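Local coordinates for protein putidaredoxin reductase (Pseudomonas putida, PDB 1Q1R) that probably passes electrons from NADH through its bound FAD to putidaredoxin, the redox partner of the cytochrome P450cam monooxygenase, at residues 7-12 with 32-37; 105-110 with 278-283; 122-127 with 217-222. All blocks are in the same frame, centred on the assembly; numbering follows the deposited sequence.

Contact 1: residues 7-12 with 32-37. With FAD (flavin-adenine dinucleotide), chain C.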
loop_
_atom_site.group_PDB
_atom_site.type_symbol
_atom_site.label_atom_id
_atom_site.label_comp_id
_atom_site.label_asym_id
_atom_site.label_seq_id
_atom_site.Cartn_x
_atom_site.Cartn_y
_atom_site.Cartn_z
ATOM N N VAL A 7 19.438 13.778 12.315
ATOM C CA VAL A 7 18.215 13.005 12.194
ATOM C C VAL A 7 18.526 11.649 11.580
ATOM O O VAL A 7 19.244 11.557 10.584
ATOM C CB VAL A 7 17.167 13.741 11.322
ATOM C CG1 VAL A 7 17.764 14.094 9.969
ATOM C CG2 VAL A 7 15.933 12.871 11.150
ATOM N N VAL A 8 18.002 10.597 12.197
ATOM C CA VAL A 8 18.201 9.240 11.701
ATOM C C VAL A 8 16.857 8.684 11.246
ATOM O O VAL A 8 15.866 8.734 11.980
ATOM C CB VAL A 8 18.787 8.315 12.791
ATOM C CG1 VAL A 8 18.844 6.882 12.283
ATOM C CG2 VAL A 8 20.181 8.796 13.182
ATOM N N ILE A 9 16.828 8.164 10.026
ATOM C CA ILE A 9 15.611 7.604 9.458
ATOM C C ILE A 9 15.815 6.111 9.239
ATOM O O ILE A 9 16.701 5.706 8.495
ATOM C CB ILE A 9 15.287 8.286 8.106
ATOM C CG1 ILE A 9 15.150 9.799 8.315
ATOM C CG2 ILE A 9 14.013 7.704 7.515
ATOM C CD1 ILE A 9 15.123 10.613 7.027
ATOM N N VAL A 10 15.005 5.294 9.900
ATOM C CA VAL A 10 15.111 3.845 9.765
ATOM C C VAL A 10 14.126 3.358 8.703
ATOM O O VAL A 10 12.909 3.399 8.897
ATOM C CB VAL A 10 14.807 3.134 11.100
ATOM C CG1 VAL A 10 14.988 1.632 10.941
ATOM C CG2 VAL A 10 15.720 3.675 12.200
ATOM N N GLY A 11 14.661 2.905 7.577
ATOM C CA GLY A 11 13.814 2.431 6.503
ATOM C C GLY A 11 14.036 3.279 5.270
ATOM O O GLY A 11 13.885 4.502 5.307
ATOM N N THR A 12 14.386 2.625 4.169
ATOM C CA THR A 12 14.648 3.326 2.924
ATOM C C THR A 12 13.587 3.081 1.857
ATOM O O THR A 12 13.897 2.991 0.668
ATOM C CB THR A 12 16.029 2.942 2.367
ATOM O OG1 THR A 12 16.053 1.539 2.077
ATOM C CG2 THR A 12 17.117 3.261 3.392
ATOM N N ILE A 32 21.472 14.167 7.888
ATOM C CA ILE A 32 20.385 13.224 7.656
ATOM C C ILE A 32 20.958 11.855 7.311
ATOM O O ILE A 32 21.716 11.711 6.355
ATOM C CB ILE A 32 19.488 13.692 6.491
ATOM C CG1 ILE A 32 18.987 15.114 6.762
ATOM C CG2 ILE A 32 18.316 12.728 6.315
ATOM C CD1 ILE A 32 18.225 15.730 5.609
ATOM N N ARG A 33 20.596 10.850 8.097
ATOM C CA ARG A 33 21.077 9.500 7.849
ATOM C C ARG A 33 19.942 8.538 7.548
ATOM O O ARG A 33 19.048 8.347 8.369
ATOM C CB ARG A 33 21.870 8.974 9.050
ATOM C CG ARG A 33 23.367 8.889 8.808
ATOM C CD ARG A 33 23.998 7.783 9.646
ATOM N NE ARG A 33 25.356 7.466 9.206
ATOM C CZ ARG A 33 26.413 8.243 9.417
ATOM N NH1 ARG A 33 26.276 9.392 10.069
ATOM N NH2 ARG A 33 27.609 7.875 8.973
ATOM N N LEU A 34 19.983 7.942 6.360
ATOM C CA LEU A 34 18.988 6.963 5.950
ATOM C C LEU A 34 19.626 5.608 6.177
ATOM O O LEU A 34 20.709 5.344 5.668
ATOM C CB LEU A 34 18.651 7.111 4.467
ATOM C CG LEU A 34 17.469 7.982 4.047
ATOM C CD1 LEU A 34 17.435 8.060 2.536
ATOM C CD2 LEU A 34 16.160 7.394 4.581
ATOM N N VAL A 35 18.965 4.755 6.949
ATOM C CA VAL A 35 19.499 3.430 7.224
ATOM C C VAL A 35 18.442 2.383 6.911
ATOM O O VAL A 35 17.338 2.433 7.444
ATOM C CB VAL A 35 19.917 3.301 8.703
ATOM C CG1 VAL A 35 20.571 1.945 8.942
ATOM C CG2 VAL A 35 20.869 4.433 9.072
ATOM N N GLY A 36 18.779 1.439 6.038
ATOM C CA GLY A 36 17.827 0.403 5.687
ATOM C C GLY A 36 18.477 -0.952 5.497
ATOM O O GLY A 36 19.648 -1.039 5.121
ATOM N N ASP A 37 17.728 -2.016 5.757
ATOM C CA ASP A 37 18.285 -3.348 5.593
ATOM C C ASP A 37 18.335 -3.747 4.124
ATOM O O ASP A 37 19.040 -4.684 3.757
ATOM C CB ASP A 37 17.502 -4.382 6.412
ATOM C CG ASP A 37 16.015 -4.400 6.097
ATOM O OD1 ASP A 37 15.318 -5.287 6.641
ATOM O OD2 ASP A 37 15.535 -3.544 5.325
HETATM P PA FAD C . 8.373 -0.034 2.900
HETATM O O1A FAD C . 8.131 -1.405 3.410
HETATM O O2A FAD C . 8.301 0.200 1.439
HETATM O O5B FAD C . 9.800 0.481 3.412
HETATM C C5B FAD C . 10.295 0.163 4.718
HETATM C C4B FAD C . 11.777 -0.234 4.603
HETATM O O4B FAD C . 12.411 -0.189 5.931
HETATM C C3B FAD C . 11.922 -1.685 4.118
HETATM O O3B FAD C . 13.058 -1.779 3.248
HETATM C C2B FAD C . 12.202 -2.445 5.391
HETATM O O2B FAD C . 12.952 -3.631 5.108
HETATM C C1B FAD C . 13.069 -1.457 6.144
HETATM N N9A FAD C . 13.245 -1.775 7.588
HETATM C C8A FAD C . 12.298 -2.197 8.444
HETATM N N7A FAD C . 12.854 -2.396 9.646
HETATM C C5A FAD C . 14.147 -2.099 9.550
HETATM C C6A FAD C . 15.212 -2.119 10.453
HETATM N N6A FAD C . 15.020 -2.510 11.712
HETATM N N1A FAD C . 16.447 -1.746 10.033
HETATM C C2A FAD C . 16.657 -1.361 8.766
HETATM N N3A FAD C . 15.647 -1.339 7.884
HETATM C C4A FAD C . 14.394 -1.701 8.251
HETATM N N1 FAD C . 0.304 2.029 -3.136
HETATM C C2 FAD C . -0.507 2.877 -3.899
HETATM O O2 FAD C . -0.923 3.929 -3.415
HETATM N N3 FAD C . -0.827 2.522 -5.221
HETATM C C4 FAD C . -0.328 1.320 -5.775
HETATM O O4 FAD C . -0.580 1.045 -6.946
HETATM C C4X FAD C . 0.483 0.469 -5.005
HETATM N N5 FAD C . 1.013 -0.666 -5.545
HETATM C C5X FAD C . 1.863 -1.477 -4.849
HETATM C C6 FAD C . 2.411 -2.626 -5.456
HETATM C C7 FAD C . 3.310 -3.451 -4.744
HETATM C C7M FAD C . 3.866 -4.719 -5.418
HETATM C C8 FAD C . 3.670 -3.117 -3.413
HETATM C C8M FAD C . 4.665 -3.974 -2.616
HETATM C C9 FAD C . 3.123 -1.972 -2.809
HETATM C C9A FAD C . 2.220 -1.151 -3.519
HETATM N N10 FAD C . 1.669 0.019 -2.930
HETATM C C10 FAD C . 0.799 0.833 -3.685
HETATM C "C1'" FAD C . 1.994 0.382 -1.517
HETATM C "C2'" FAD C . 3.037 1.502 -1.473
HETATM O "O2'" FAD C . 4.122 1.164 -2.342
HETATM C "C3'" FAD C . 3.556 1.717 -0.039
HETATM O "O3'" FAD C . 2.442 1.950 0.832
HETATM C "C4'" FAD C . 4.515 2.913 0.018
HETATM O "O4'" FAD C . 5.621 2.681 -0.858
HETATM C "C5'" FAD C . 5.054 3.161 1.437
HETATM O "O5'" FAD C . 5.979 2.144 1.857
HETATM P P FAD C . 6.867 2.403 3.182
HETATM O O1P FAD C . 8.057 3.188 2.794
HETATM O O2P FAD C . 5.974 2.963 4.221
HETATM O O3P FAD C . 7.298 0.913 3.663
HETATM O O HOH W 1 15.615 -0.516 3.733
#
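I32 lies beside V7 with the two side chains pointing the same way, CG1 of I32 3.6 Å from CG1 of V7. That V7 branch sits between its own backbone N and carbonyl carbon (chi1 55°), a setting that swings it across to the isoleucine, while CG2 of I32 touches CD1 of I9. R33 pairs through its main chain: its N donates to V7 O at 2.9 Å, and its O receives I9 N at 2.8 Å, whereas the extended arginine chain leads off from strand 7-10. L34 returns to the face of I32 and lays CD2 3.6 Å from CG2 of I9, completing an aliphatic row of V7, I32, I9 and L34. V35 carries the parallel pairing to its end, its N bound to I9 O at 2.9 Å. Its O takes the amide N of G11 at 2.7 Å. T12 CG2 rests on the backbone N and CA of G36, and a CB on that glycine would run into T12 OG1. G11, paired with G36, brings its CA to 3.0 Å from O4B of FAD, and a CB on it would collide with that oxygen. D37 then accepts the ribose hydroxyl O2B of FAD on OD2 at 2.6 Å, and a water links T12 OG1 to FAD O3B, with a weak bond to D37 OD2. A glycine turn after the first strand and an acid after the second mark the Rossmann beta-alpha-beta unit, consistent with a GxGxxG motif beginning at G11. Helix 14-25 covers the face of V7, I9 and I32 through L23, V19, A20 and R24; strand 75-78 flanks strand 32-35, and strand 105-108 flanks strand 7-10 on its other edge.

Contact 2: residues 105-110 with 278-283. With FAD (flavin-adenine dinucleotide), chain C.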
loop_
_atom_site.group_PDB
_atom_site.type_symbol
_atom_site.label_atom_id
_atom_site.label_comp_id
_atom_site.label_asym_id
_atom_site.label_seq_id
_atom_site.Cartn_x
_atom_site.Cartn_y
_atom_site.Cartn_z
ATOM N N ARG A 105 16.789 13.519 16.466
ATOM C CA ARG A 105 15.458 13.237 15.938
ATOM C C ARG A 105 15.500 11.883 15.229
ATOM O O ARG A 105 16.331 11.662 14.353
ATOM C CB ARG A 105 15.031 14.329 14.948
ATOM C CG ARG A 105 14.277 15.493 15.579
ATOM C CD ARG A 105 15.073 16.134 16.691
ATOM N NE ARG A 105 14.214 16.590 17.778
ATOM C CZ ARG A 105 13.517 17.721 17.761
ATOM N NH1 ARG A 105 13.580 18.527 16.710
ATOM N NH2 ARG A 105 12.756 18.041 18.799
ATOM N N LEU A 106 14.607 10.983 15.618
ATOM C CA LEU A 106 14.546 9.657 15.019
ATOM C C LEU A 106 13.216 9.442 14.292
ATOM O O LEU A 106 12.146 9.745 14.825
ATOM C CB LEU A 106 14.727 8.589 16.103
ATOM C CG LEU A 106 14.736 7.124 15.661
ATOM C CD1 LEU A 106 15.855 6.894 14.655
ATOM C CD2 LEU A 106 14.909 6.224 16.879
ATOM N N VAL A 107 13.295 8.925 13.069
ATOM C CA VAL A 107 12.106 8.658 12.269
ATOM C C VAL A 107 12.054 7.182 11.899
ATOM O O VAL A 107 12.968 6.659 11.264
ATOM C CB VAL A 107 12.102 9.489 10.966
ATOM C CG1 VAL A 107 10.881 9.128 10.115
ATOM C CG2 VAL A 107 12.102 10.976 11.296
ATOM N N LEU A 108 10.983 6.513 12.308
ATOM C CA LEU A 108 10.811 5.104 12.007
ATOM C C LEU A 108 9.910 4.931 10.782
ATOM O O LEU A 108 8.685 5.072 10.864
ATOM C CB LEU A 108 10.216 4.376 13.216
ATOM C CG LEU A 108 11.050 4.496 14.506
ATOM C CD1 LEU A 108 10.409 3.673 15.607
ATOM C CD2 LEU A 108 12.485 4.020 14.250
ATOM N N ALA A 109 10.538 4.641 9.647
ATOM C CA ALA A 109 9.839 4.438 8.382
ATOM C C ALA A 109 10.087 2.986 7.993
ATOM O O ALA A 109 10.556 2.689 6.894
ATOM C CB ALA A 109 10.411 5.375 7.325
ATOM N N THR A 110 9.741 2.091 8.912
ATOM C CA THR A 110 9.961 0.658 8.766
ATOM C C THR A 110 9.008 -0.137 7.886
ATOM O O THR A 110 9.238 -1.322 7.651
ATOM C CB THR A 110 9.995 -0.002 10.154
ATOM O OG1 THR A 110 8.759 0.255 10.834
ATOM C CG2 THR A 110 11.139 0.566 10.973
ATOM N N LEU A 278 11.053 12.457 20.782
ATOM C CA LEU A 278 12.086 12.548 19.757
ATOM C C LEU A 278 11.962 11.471 18.676
ATOM O O LEU A 278 12.718 11.476 17.705
ATOM C CB LEU A 278 13.483 12.473 20.396
ATOM C CG LEU A 278 13.840 13.386 21.580
ATOM C CD1 LEU A 278 13.496 14.834 21.263
ATOM C CD2 LEU A 278 13.089 12.928 22.813
ATOM N N ILE A 279 11.015 10.553 18.841
ATOM C CA ILE A 279 10.825 9.479 17.866
ATOM C C ILE A 279 9.478 9.568 17.151
ATOM O O ILE A 279 8.423 9.588 17.787
ATOM C CB ILE A 279 10.909 8.084 18.533
ATOM C CG1 ILE A 279 12.223 7.941 19.308
ATOM C CG2 ILE A 279 10.812 6.991 17.469
ATOM C CD1 ILE A 279 12.305 6.665 20.133
ATOM N N MET A 280 9.523 9.616 15.824
ATOM C CA MET A 280 8.309 9.680 15.015
ATOM C C MET A 280 8.187 8.410 14.168
ATOM O O MET A 280 9.155 7.663 14.021
ATOM C CB MET A 280 8.351 10.907 14.096
ATOM C CG MET A 280 8.492 12.237 14.819
ATOM S SD MET A 280 8.545 13.660 13.696
ATOM C CE MET A 280 10.113 13.474 12.989
ATOM N N ALA A 281 6.995 8.162 13.630
ATOM C CA ALA A 281 6.754 7.004 12.768
ATOM C C ALA A 281 6.072 7.530 11.507
ATOM O O ALA A 281 5.409 8.567 11.549
ATOM C CB ALA A 281 5.871 5.983 13.465
ATOM N N VAL A 282 6.220 6.819 10.389
ATOM C CA VAL A 282 5.643 7.279 9.127
ATOM C C VAL A 282 5.464 6.147 8.112
ATOM O O VAL A 282 6.255 5.203 8.082
ATOM C CB VAL A 282 6.557 8.367 8.509
ATOM C CG1 VAL A 282 7.927 7.779 8.221
ATOM C CG2 VAL A 282 5.945 8.944 7.246
ATOM N N GLY A 283 4.423 6.249 7.285
ATOM C CA GLY A 283 4.181 5.248 6.259
ATOM C C GLY A 283 3.318 4.065 6.646
ATOM O O GLY A 283 2.464 4.163 7.525
HETATM P PA FAD C . 8.373 -0.034 2.900
HETATM O O1A FAD C . 8.131 -1.405 3.410
HETATM O O2A FAD C . 8.301 0.200 1.439
HETATM O O5B FAD C . 9.800 0.481 3.412
HETATM C C5B FAD C . 10.295 0.163 4.718
HETATM C C4B FAD C . 11.777 -0.234 4.603
HETATM O O4B FAD C . 12.411 -0.189 5.931
HETATM C C3B FAD C . 11.922 -1.685 4.118
HETATM O O3B FAD C . 13.058 -1.779 3.248
HETATM C C2B FAD C . 12.202 -2.445 5.391
HETATM O O2B FAD C . 12.952 -3.631 5.108
HETATM C C1B FAD C . 13.069 -1.457 6.144
HETATM N N9A FAD C . 13.245 -1.775 7.588
HETATM C C8A FAD C . 12.298 -2.197 8.444
HETATM N N7A FAD C . 12.854 -2.396 9.646
HETATM C C5A FAD C . 14.147 -2.099 9.550
HETATM C C6A FAD C . 15.212 -2.119 10.453
HETATM N N6A FAD C . 15.020 -2.510 11.712
HETATM N N1A FAD C . 16.447 -1.746 10.033
HETATM C C2A FAD C . 16.657 -1.361 8.766
HETATM N N3A FAD C . 15.647 -1.339 7.884
HETATM C C4A FAD C . 14.394 -1.701 8.251
HETATM N N1 FAD C . 0.304 2.029 -3.136
HETATM C C2 FAD C . -0.507 2.877 -3.899
HETATM O O2 FAD C . -0.923 3.929 -3.415
HETATM N N3 FAD C . -0.827 2.522 -5.221
HETATM C C4 FAD C . -0.328 1.320 -5.775
HETATM O O4 FAD C . -0.580 1.045 -6.946
HETATM C C4X FAD C . 0.483 0.469 -5.005
HETATM N N5 FAD C . 1.013 -0.666 -5.545
HETATM C C5X FAD C . 1.863 -1.477 -4.849
HETATM C C6 FAD C . 2.411 -2.626 -5.456
HETATM C C7 FAD C . 3.310 -3.451 -4.744
HETATM C C7M FAD C . 3.866 -4.719 -5.418
HETATM C C8 FAD C . 3.670 -3.117 -3.413
HETATM C C8M FAD C . 4.665 -3.974 -2.616
HETATM C C9 FAD C . 3.123 -1.972 -2.809
HETATM C C9A FAD C . 2.220 -1.151 -3.519
HETATM N N10 FAD C . 1.669 0.019 -2.930
HETATM C C10 FAD C . 0.799 0.833 -3.685
HETATM C "C1'" FAD C . 1.994 0.382 -1.517
HETATM C "C2'" FAD C . 3.037 1.502 -1.473
HETATM O "O2'" FAD C . 4.122 1.164 -2.342
HETATM C "C3'" FAD C . 3.556 1.717 -0.039
HETATM O "O3'" FAD C . 2.442 1.950 0.832
HETATM C "C4'" FAD C . 4.515 2.913 0.018
HETATM O "O4'" FAD C . 5.621 2.681 -0.858
HETATM C "C5'" FAD C . 5.054 3.161 1.437
HETATM O "O5'" FAD C . 5.979 2.144 1.857
HETATM P P FAD C . 6.867 2.403 3.182
HETATM O O1P FAD C . 8.057 3.188 2.794
HETATM O O2P FAD C . 5.974 2.963 4.221
HETATM O O3P FAD C . 7.298 0.913 3.663
#
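Strands 105-108 and 279-281 run parallel, axes 4.5 Å apart and inclined by 23°, with near-straight bonds from L106 N to L278 O, M280 N to L106 O and L108 N to M280 O. The pairing joins an outermost strand to the parallel sheet of the FAD domain in this glutathione reductase fold. It slackens at its C-terminal end, where V282 N meets L108 O at 3.1 Å and 144°. On one face I279 spreads its two branches over two leucines: CG1 lies 4.0 Å from CD2 of L106, and CG2 is 3.8 Å from CD1 of L108. With an alanine in place of I279, both leucine methyls would probably lose their mate on the outer strand, and a gap would open between them. On the other face M280 folds back at its thioether (chi3 -72°), carrying CE to 3.6 Å from CG2 of V107. V282 sets CG1 against CG1 of V107 and 3.6 Å from CB of A109, while I312 and L316 of helix 302-316 cover M280. At the opposite end CD1 of L278 meets the edge of the R105 guanidinium, near its plane. Both segments run on past their strands to the cofactor: T110 touches the adenine with CB at C8A, and CA of G283 stands 3.5 Å from the phosphate oxygen O2P of FAD, where a CB would collide with it.

Contact 3: residues 122-127 with 217-222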
loop_
_atom_site.group_PDB
_atom_site.type_symbol
_atom_site.label_atom_id
_atom_site.label_comp_id
_atom_site.label_asym_id
_atom_site.label_seq_id
_atom_site.Cartn_x
_atom_site.Cartn_y
_atom_site.Cartn_z
ATOM N N GLY A 122 8.693 -24.000 5.662
ATOM C CA GLY A 122 9.783 -24.860 5.241
ATOM C C GLY A 122 10.112 -24.878 3.763
ATOM O O GLY A 122 10.250 -23.832 3.126
ATOM N N ALA A 123 10.240 -26.085 3.220
ATOM C CA ALA A 123 10.582 -26.284 1.815
ATOM C C ALA A 123 9.724 -25.480 0.847
ATOM O O ALA A 123 10.237 -24.914 -0.118
ATOM C CB ALA A 123 10.493 -27.768 1.472
ATOM N N VAL A 124 8.419 -25.433 1.098
ATOM C CA VAL A 124 7.517 -24.708 0.215
ATOM C C VAL A 124 7.956 -23.260 0.015
ATOM O O VAL A 124 8.244 -22.846 -1.106
ATOM C CB VAL A 124 6.070 -24.733 0.746
ATOM C CG1 VAL A 124 5.154 -23.981 -0.207
ATOM C CG2 VAL A 124 5.602 -26.174 0.892
ATOM N N GLY A 125 8.015 -22.498 1.102
ATOM C CA GLY A 125 8.426 -21.107 1.007
ATOM C C GLY A 125 9.790 -20.928 0.356
ATOM O O GLY A 125 10.037 -19.920 -0.312
ATOM N N LYS A 126 10.670 -21.910 0.541
ATOM C CA LYS A 126 12.021 -21.868 -0.021
ATOM C C LYS A 126 12.057 -22.039 -1.542
ATOM O O LYS A 126 12.953 -21.520 -2.201
ATOM C CB LYS A 126 12.889 -22.969 0.593
ATOM C CG LYS A 126 12.791 -23.119 2.098
ATOM C CD LYS A 126 13.402 -21.950 2.843
ATOM C CE LYS A 126 13.344 -22.198 4.348
ATOM N NZ LYS A 126 13.891 -21.052 5.130
ATOM N N ALA A 127 11.101 -22.783 -2.090
ATOM C CA ALA A 127 11.049 -23.032 -3.529
ATOM C C ALA A 127 11.216 -21.737 -4.329
ATOM O O ALA A 127 10.644 -20.703 -3.981
ATOM C CB ALA A 127 9.734 -23.707 -3.893
ATOM N N PHE A 217 0.768 -28.253 -0.335
ATOM C CA PHE A 217 1.373 -28.293 -1.661
ATOM C C PHE A 217 2.067 -29.615 -1.960
ATOM O O PHE A 217 2.419 -30.368 -1.052
ATOM C CB PHE A 217 2.428 -27.181 -1.808
ATOM C CG PHE A 217 1.945 -25.813 -1.421
ATOM C CD1 PHE A 217 1.919 -25.420 -0.088
ATOM C CD2 PHE A 217 1.519 -24.915 -2.392
ATOM C CE1 PHE A 217 1.473 -24.147 0.273
ATOM C CE2 PHE A 217 1.073 -23.645 -2.044
ATOM C CZ PHE A 217 1.050 -23.260 -0.707
ATOM N N GLU A 218 2.255 -29.885 -3.246
ATOM C CA GLU A 218 2.983 -31.066 -3.683
ATOM C C GLU A 218 4.269 -30.455 -4.227
ATOM O O GLU A 218 4.238 -29.355 -4.790
ATOM C CB GLU A 218 2.235 -31.806 -4.790
ATOM C CG GLU A 218 0.870 -32.308 -4.359
ATOM C CD GLU A 218 0.170 -33.123 -5.426
ATOM O OE1 GLU A 218 0.357 -32.840 -6.626
ATOM O OE2 GLU A 218 -0.588 -34.044 -5.056
ATOM N N MET A 219 5.393 -31.138 -4.043
ATOM C CA MET A 219 6.672 -30.620 -4.513
ATOM C C MET A 219 7.554 -31.663 -5.167
ATOM O O MET A 219 7.422 -32.850 -4.892
ATOM C CB MET A 219 7.436 -30.005 -3.352
ATOM C CG MET A 219 6.781 -28.778 -2.786
ATOM S SD MET A 219 7.865 -28.082 -1.579
ATOM C CE MET A 219 9.111 -27.340 -2.652
ATOM N N SER A 220 8.461 -31.205 -6.029
ATOM C CA SER A 220 9.391 -32.096 -6.716
ATOM C C SER A 220 10.578 -32.345 -5.791
ATOM O O SER A 220 11.091 -31.423 -5.162
ATOM C CB SER A 220 9.867 -31.466 -8.033
ATOM O OG SER A 220 10.473 -30.204 -7.802
ATOM N N THR A 221 11.008 -33.598 -5.712
ATOM C CA THR A 221 12.115 -33.979 -4.844
ATOM C C THR A 221 13.479 -33.453 -5.291
ATOM O O THR A 221 14.270 -32.986 -4.473
ATOM C CB THR A 221 12.192 -35.523 -4.711
ATOM O OG1 THR A 221 13.200 -35.873 -3.757
ATOM C CG2 THR A 221 12.525 -36.160 -6.059
ATOM N N ASP A 222 13.750 -33.521 -6.589
ATOM C CA ASP A 222 15.037 -33.075 -7.115
ATOM C C ASP A 222 15.205 -31.556 -7.148
ATOM O O ASP A 222 16.187 -31.023 -6.634
ATOM C CB ASP A 222 15.245 -33.654 -8.520
ATOM C CG ASP A 222 14.202 -33.172 -9.513
ATOM O OD1 ASP A 222 13.042 -32.951 -9.102
ATOM O OD2 ASP A 222 14.538 -33.026 -10.709
#
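V124 lays a methyl over one face of F217, CG1 standing 3.8 Å from the ring centroid and 22° off the normal, a CH-pi contact. The methyl is displaced toward the rim, so that its closest ring atom is CD1 of F217 at 3.5 Å. The other branch, CG2, lies 3.9 Å from SD of M219, and the valine thus fits between an aromatic face and a thioether. M219 completes this close part by bending at its last torsion (chi3 75°), which carries CE to 3.7 Å from A123 O in the short helix and 3.9 Å from CB of A127 just after it. L117, V119 and A120 of the chain leading into the helix and V229 of the next strand also pack on F217.

Toward solvent the fit thins out. A123 is exposed, its CB 4.0 Å from M219 SD, and K126 directs its chain away from the strand. E218 points away from the helix and pairs instead with R236, while the chain from S220 onward departs into a turn. The contact is van der Waals packing, without hydrogen bonds between the two segments: a single-turn helix lies across the end of an edge strand of the three-stranded antiparallel sheet 214-219, 226-231, 236-238, a meander like that accompanying the nucleotide-binding domains of glutathione reductase relatives.

Contacts 1 and 2 belong to one five-stranded parallel sheet, ordered 75-78, 31-35, 6-10, 105-108, 279-281, and their centres are about 9 Å apart. Strands 6-10 and 105-108 join them directly, V8 O and V10 O probably bonding to the amides of V107 and A109, and, the strands being parallel, both contacts present their C-terminal ends to one FAD. Contact 3 is remote, its centre about 36 Å from that of contact 1 and about 38 Å from that of contact 2. Along the chain contact 1 closes first, and contact 3 falls inside the long loop closed by contact 2. That loop holds the second parallel sheet, probably the NADH domain, so strand 279-281 brings the chain back to the FAD domain.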